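Side-chain contacts in assembly chaperone of ribosomal protein L4 (Acl4) (Chaetomium thermophilum, PDB 5TQB), which probably binds newly made ribosomal protein L4 through a tetratricopeptide-repeat helical scaffold and shields it until it joins the growing ribosomal subunit: residues V155-L160 and A192-S197; Q305-F310 and E322-L327. All blocks are in the same frame, centred on the assembly; numbering follows the deposited sequence.

Contact 1: V155-L160 and A192-S197; sequences VYMTDL and ANVRIS
Ser197 OG is hydrogen-bonded to a basic side chain on the chain of another protein in the assembly, and against it lies the methyl end of Met157, a selenomethionine, with CE 3.1 Å from Ser197 OG. The same CE is 3.4 Å from the backbone O of Asn193 and 4.0 Å from Asn193 OD1, so three oxygens lie near the methyl without any hydrogen bond passing between the segments. Asn193 OD1 likewise has its polar partner in a basic side chain of that protein. Met157 reaches across in an extended run, then bends at its last torsion (chi3 71°), which turns CE toward Ser197. SE lies 4.2 Å from Val194 CG2, and the two side chains cross at about a right angle. Val155 O receives the N-H groups of Thr158 and Leu160 from opposite faces of its carbonyl plane, holding the turn after helix 131-156. The contact joins this turn to the later turns of helix 185-197 within an all-helical solenoid, consistent with the tetratricopeptide-repeat family, on a side that meets the other protein. Helix 166-180 packs beside both, through Cys170 on Met157 and Ile174 on Val194, while helices 201-212 and 228-240 flank helix 185-197.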
loop_
_atom_site.group_PDB
_atom_site.type_symbol
_atom_site.label_atom_id
_atom_site.label_comp_id
_atom_site.label_asym_id
_atom_site.label_seq_id
_atom_site.Cartn_x
_atom_site.Cartn_y
_atom_site.Cartn_z
ATOM N N VAL B 155 14.959 -6.188 -14.547
ATOM C CA VAL B 155 15.172 -7.407 -15.326
ATOM C C VAL B 155 16.665 -7.575 -15.621
ATOM O O VAL B 155 17.199 -8.687 -15.565
ATOM C CB VAL B 155 14.387 -7.397 -16.656
ATOM C CG1 VAL B 155 14.637 -8.673 -17.437
ATOM C CG2 VAL B 155 12.895 -7.238 -16.401
ATOM N N TYR B 156 17.338 -6.468 -15.929
ATOM C CA TYR B 156 18.756 -6.516 -16.268
ATOM C C TYR B 156 19.642 -6.745 -15.048
ATOM O O TYR B 156 20.823 -7.062 -15.189
ATOM C CB TYR B 156 19.188 -5.248 -17.013
ATOM C CG TYR B 156 18.920 -5.322 -18.498
ATOM C CD1 TYR B 156 19.684 -6.144 -19.321
ATOM C CD2 TYR B 156 17.902 -4.585 -19.074
ATOM C CE1 TYR B 156 19.437 -6.223 -20.675
ATOM C CE2 TYR B 156 17.649 -4.655 -20.429
ATOM C CZ TYR B 156 18.413 -5.475 -21.224
ATOM O OH TYR B 156 18.151 -5.536 -22.574
HETATM N N MSE B 157 19.069 -6.591 -13.856
HETATM C CA MSE B 157 19.799 -6.851 -12.620
HETATM C C MSE B 157 19.368 -8.180 -12.008
HETATM O O MSE B 157 19.802 -8.533 -10.912
HETATM C CB MSE B 157 19.591 -5.715 -11.624
HETATM C CG MSE B 157 20.106 -4.374 -12.116
HETATM SE SE MSE B 157 19.866 -2.957 -10.806
HETATM C CE MSE B 157 21.204 -3.532 -9.519
ATOM N N THR B 158 18.510 -8.903 -12.725
ATOM C CA THR B 158 18.150 -10.267 -12.360
ATOM C C THR B 158 18.280 -11.198 -13.571
ATOM O O THR B 158 19.367 -11.720 -13.835
ATOM C CB THR B 158 16.736 -10.353 -11.747
ATOM O OG1 THR B 158 15.776 -9.712 -12.604
ATOM C CG2 THR B 158 16.720 -9.693 -10.361
ATOM N N ASP B 159 17.185 -11.385 -14.308
ATOM C CA ASP B 159 17.136 -12.345 -15.419
ATOM C C ASP B 159 18.299 -12.196 -16.417
ATOM O O ASP B 159 18.896 -13.189 -16.840
ATOM C CB ASP B 159 15.820 -12.199 -16.187
ATOM C CG ASP B 159 14.584 -12.385 -15.308
ATOM O OD1 ASP B 159 13.462 -12.304 -15.859
ATOM O OD2 ASP B 159 14.722 -12.612 -14.083
ATOM N N LEU B 160 18.605 -10.957 -16.791
ATOM C CA LEU B 160 19.596 -10.679 -17.829
ATOM C C LEU B 160 20.873 -10.060 -17.256
ATOM O O LEU B 160 21.606 -9.365 -17.961
ATOM C CB LEU B 160 19.000 -9.751 -18.896
ATOM C CG LEU B 160 17.726 -10.241 -19.594
ATOM C CD1 LEU B 160 17.226 -9.198 -20.579
ATOM C CD2 LEU B 160 17.956 -11.575 -20.297
ATOM N N ALA B 192 19.054 4.276 -6.840
ATOM C CA ALA B 192 19.790 3.731 -5.705
ATOM C C ALA B 192 20.114 2.256 -5.925
ATOM O O ALA B 192 21.223 1.804 -5.630
ATOM C CB ALA B 192 18.993 3.908 -4.428
ATOM N N ASN B 193 19.135 1.520 -6.447
ATOM C CA ASN B 193 19.291 0.101 -6.733
ATOM C C ASN B 193 20.526 -0.124 -7.586
ATOM O O ASN B 193 21.381 -0.942 -7.249
ATOM C CB ASN B 193 18.057 -0.430 -7.462
ATOM C CG ASN B 193 17.690 -1.841 -7.044
ATOM O OD1 ASN B 193 18.548 -2.632 -6.657
ATOM N ND2 ASN B 193 16.403 -2.159 -7.113
ATOM N N VAL B 194 20.620 0.628 -8.678
ATOM C CA VAL B 194 21.775 0.566 -9.577
ATOM C C VAL B 194 23.073 0.917 -8.851
ATOM O O VAL B 194 24.048 0.171 -8.915
ATOM C CB VAL B 194 21.593 1.521 -10.784
ATOM C CG1 VAL B 194 22.847 1.558 -11.654
ATOM C CG2 VAL B 194 20.385 1.102 -11.618
ATOM N N ARG B 195 23.073 2.058 -8.167
ATOM C CA ARG B 195 24.248 2.543 -7.449
ATOM C C ARG B 195 24.838 1.497 -6.494
ATOM O O ARG B 195 26.057 1.287 -6.476
ATOM C CB ARG B 195 23.893 3.820 -6.682
ATOM C CG ARG B 195 23.604 5.019 -7.579
ATOM C CD ARG B 195 24.880 5.605 -8.158
ATOM N NE ARG B 195 24.616 6.749 -9.029
ATOM C CZ ARG B 195 24.327 6.657 -10.324
ATOM N NH1 ARG B 195 24.256 5.474 -10.918
ATOM N NH2 ARG B 195 24.105 7.754 -11.030
ATOM N N ILE B 196 23.974 0.846 -5.716
ATOM C CA ILE B 196 24.393 -0.197 -4.780
ATOM C C ILE B 196 25.211 -1.260 -5.502
ATOM O O ILE B 196 26.301 -1.632 -5.059
ATOM C CB ILE B 196 23.176 -0.876 -4.105
ATOM C CG1 ILE B 196 22.454 0.109 -3.183
ATOM C CG2 ILE B 196 23.609 -2.091 -3.289
ATOM C CD1 ILE B 196 21.047 -0.334 -2.762
ATOM N N SER B 197 24.680 -1.746 -6.617
ATOM C CA SER B 197 25.371 -2.754 -7.403
ATOM C C SER B 197 26.585 -2.190 -8.145
ATOM O O SER B 197 27.354 -2.945 -8.739
ATOM C CB SER B 197 24.406 -3.412 -8.384
ATOM O OG SER B 197 23.634 -4.398 -7.722
#

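Contact 2: Q305-F310 and E322-L327. With EDO (1,2-ethanediol), chain G.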
loop_
_atom_site.group_PDB
_atom_site.type_symbol
_atom_site.label_atom_id
_atom_site.label_comp_id
_atom_site.label_asym_id
_atom_site.label_seq_id
_atom_site.Cartn_x
_atom_site.Cartn_y
_atom_site.Cartn_z
ATOM N N GLN B 305 6.356 -12.552 15.863
ATOM C CA GLN B 305 5.100 -12.264 15.187
ATOM C C GLN B 305 5.163 -12.700 13.729
ATOM O O GLN B 305 4.151 -13.090 13.148
ATOM C CB GLN B 305 4.782 -10.774 15.279
ATOM C CG GLN B 305 3.411 -10.397 14.732
ATOM C CD GLN B 305 2.276 -11.047 15.500
ATOM O OE1 GLN B 305 2.412 -11.375 16.679
ATOM N NE2 GLN B 305 1.147 -11.233 14.833
ATOM N N CYS B 306 6.354 -12.635 13.140
ATOM C CA CYS B 306 6.540 -13.096 11.773
ATOM C C CYS B 306 6.222 -14.585 11.680
ATOM O O CYS B 306 5.430 -15.000 10.835
ATOM C CB CYS B 306 7.967 -12.827 11.296
ATOM S SG CYS B 306 8.405 -13.656 9.752
ATOM N N LEU B 307 6.822 -15.381 12.559
ATOM C CA LEU B 307 6.601 -16.826 12.552
ATOM C C LEU B 307 5.156 -17.167 12.889
ATOM O O LEU B 307 4.615 -18.160 12.408
ATOM C CB LEU B 307 7.525 -17.541 13.548
ATOM C CG LEU B 307 8.960 -17.915 13.148
ATOM C CD1 LEU B 307 9.050 -18.461 11.721
ATOM C CD2 LEU B 307 9.889 -16.734 13.317
ATOM N N LYS B 308 4.538 -16.354 13.736
ATOM C CA LYS B 308 3.155 -16.576 14.114
ATOM C C LYS B 308 2.271 -16.461 12.870
ATOM O O LYS B 308 1.558 -17.400 12.520
ATOM C CB LYS B 308 2.740 -15.565 15.177
ATOM C CG LYS B 308 1.333 -15.767 15.712
ATOM C CD LYS B 308 1.001 -14.734 16.773
ATOM C CE LYS B 308 -0.357 -14.993 17.394
ATOM N NZ LYS B 308 -0.669 -13.986 18.440
ATOM N N VAL B 309 2.347 -15.316 12.195
ATOM C CA VAL B 309 1.599 -15.084 10.955
ATOM C C VAL B 309 2.023 -16.069 9.867
ATOM O O VAL B 309 1.222 -16.431 9.007
ATOM C CB VAL B 309 1.818 -13.645 10.439
ATOM C CG1 VAL B 309 1.109 -13.418 9.111
ATOM C CG2 VAL B 309 1.341 -12.629 11.469
ATOM N N PHE B 310 3.289 -16.487 9.906
ATOM C CA PHE B 310 3.822 -17.469 8.966
ATOM C C PHE B 310 3.000 -18.759 9.044
ATOM O O PHE B 310 2.537 -19.274 8.023
ATOM C CB PHE B 310 5.294 -17.748 9.303
ATOM C CG PHE B 310 6.028 -18.552 8.271
ATOM C CD1 PHE B 310 5.763 -19.899 8.098
ATOM C CD2 PHE B 310 7.015 -17.962 7.501
ATOM C CE1 PHE B 310 6.452 -20.638 7.158
ATOM C CE2 PHE B 310 7.708 -18.692 6.561
ATOM C CZ PHE B 310 7.429 -20.034 6.388
ATOM N N GLU B 322 13.172 -20.138 8.389
ATOM C CA GLU B 322 14.272 -20.692 9.167
ATOM C C GLU B 322 15.220 -19.599 9.644
ATOM O O GLU B 322 15.798 -19.707 10.721
ATOM C CB GLU B 322 15.032 -21.750 8.365
ATOM C CG GLU B 322 14.173 -22.946 7.949
ATOM C CD GLU B 322 13.419 -23.581 9.113
ATOM O OE1 GLU B 322 13.984 -23.666 10.225
ATOM O OE2 GLU B 322 12.255 -23.994 8.915
ATOM N N HIS B 323 15.377 -18.541 8.857
ATOM C CA HIS B 323 16.273 -17.458 9.244
ATOM C C HIS B 323 15.716 -16.678 10.428
ATOM O O HIS B 323 16.463 -16.265 11.316
ATOM C CB HIS B 323 16.516 -16.503 8.082
ATOM C CG HIS B 323 17.630 -15.535 8.332
ATOM N ND1 HIS B 323 17.605 -14.238 7.869
ATOM C CD2 HIS B 323 18.805 -15.679 8.990
ATOM C CE1 HIS B 323 18.719 -13.623 8.232
ATOM N NE2 HIS B 323 19.462 -14.476 8.916
ATOM N N ALA B 324 14.403 -16.472 10.431
ATOM C CA ALA B 324 13.749 -15.774 11.525
ATOM C C ALA B 324 14.001 -16.534 12.821
ATOM O O ALA B 324 14.263 -15.935 13.865
ATOM C CB ALA B 324 12.259 -15.636 11.251
ATOM N N LYS B 325 13.949 -17.859 12.748
ATOM C CA LYS B 325 14.244 -18.686 13.912
ATOM C C LYS B 325 15.685 -18.476 14.379
ATOM O O LYS B 325 15.921 -18.271 15.569
ATOM C CB LYS B 325 13.985 -20.162 13.612
ATOM C CG LYS B 325 12.514 -20.495 13.400
ATOM C CD LYS B 325 12.320 -21.956 13.031
ATOM C CE LYS B 325 10.914 -22.219 12.519
ATOM N NZ LYS B 325 10.712 -23.651 12.161
ATOM N N GLU B 326 16.638 -18.514 13.445
ATOM C CA GLU B 326 18.055 -18.321 13.775
ATOM C C GLU B 326 18.265 -17.001 14.502
ATOM O O GLU B 326 19.014 -16.932 15.475
ATOM C CB GLU B 326 18.925 -18.297 12.517
ATOM C CG GLU B 326 19.045 -19.604 11.758
ATOM C CD GLU B 326 19.951 -19.469 10.542
ATOM O OE1 GLU B 326 21.096 -18.997 10.709
ATOM O OE2 GLU B 326 19.518 -19.815 9.420
ATOM N N LEU B 327 17.603 -15.956 14.009
ATOM C CA LEU B 327 17.749 -14.615 14.568
ATOM C C LEU B 327 17.201 -14.530 15.990
ATOM O O LEU B 327 17.801 -13.892 16.853
ATOM C CB LEU B 327 17.062 -13.588 13.666
ATOM C CG LEU B 327 17.736 -13.347 12.307
ATOM C CD1 LEU B 327 16.811 -12.593 11.354
ATOM C CD2 LEU B 327 19.059 -12.594 12.481
HETATM C C1 EDO G . -0.613 -8.024 15.134
HETATM O O1 EDO G . -0.471 -6.764 14.515
HETATM C C2 EDO G . -1.383 -8.962 14.226
HETATM O O2 EDO G . -0.562 -9.376 13.155
#
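Leu307 and Ala324 meet with no aromatic face between them, and the flat groups stand to the flanks. The His323 ring has Leu327 CD1 over one face, 3.8 Å above the plane and displaced toward the rim; its ND1 is hydrogen-bonded to Tyr266 OH. Phe310 forms an edge-to-face pair with Tyr315. The amide of Gln305 makes a weak hydrogen bond to 1,2-ethanediol, probably from the crystallisation liquor, with NE2 3.0 Å from its O2 and an angle of only 121° at the hydrogen. The bend at the second torsion of Gln305 (chi2 63°) turns this amide off the line of the chain toward the ethanediol, and the side chain rests on Trp265 of helix 262-281.

The join between the helices is apolar and small. Leu307 CD2 lies 3.3 Å from Ala324 CB, shorter than a relaxed van der Waals contact and doubtful in detail; the small alanine accounts for the close approach of the helices, with the CA atoms of Leu307 and Ala324 7.3 Å apart. The other branch of Leu307 lies at the exposed border: CD1 is 4.3 Å from CE of Lys325, whose extended aliphatic chain runs by the leucine. Lys325 NZ ends 3.6 Å from Glu322 OE2, a long salt bridge one turn back along the same helix.

Helices 291-313 and 318-333 run antiparallel here as consecutive elements, a helical hairpin of the kind from which tetratricopeptide-repeat scaffolds are built. Ile328 and Leu320 extend the apolar seam by touching Leu307 and Cys306, and helix 262-281 packs against the pair through Trp265 and Tyr270.

Contact 1 is buried, whereas contact 2 is partly buried and lies further from the centre of the chain; their centres are 28 Å apart, their nearest atoms about 17 Å apart, and they share no helix. In series along the chain, 155-160/192-197 bridges elements with another helix between them, while 305-310/322-327 closes two successive helices. Neither has a hydrogen bond across it. The first sets a selenomethionine among oxygens beside the other protein, which contributes basic groups to it and is within reach of most of its residues. The second is a methyl contact with a charged, exposed border, approached by that protein mainly at His323 and, weakly, Glu326.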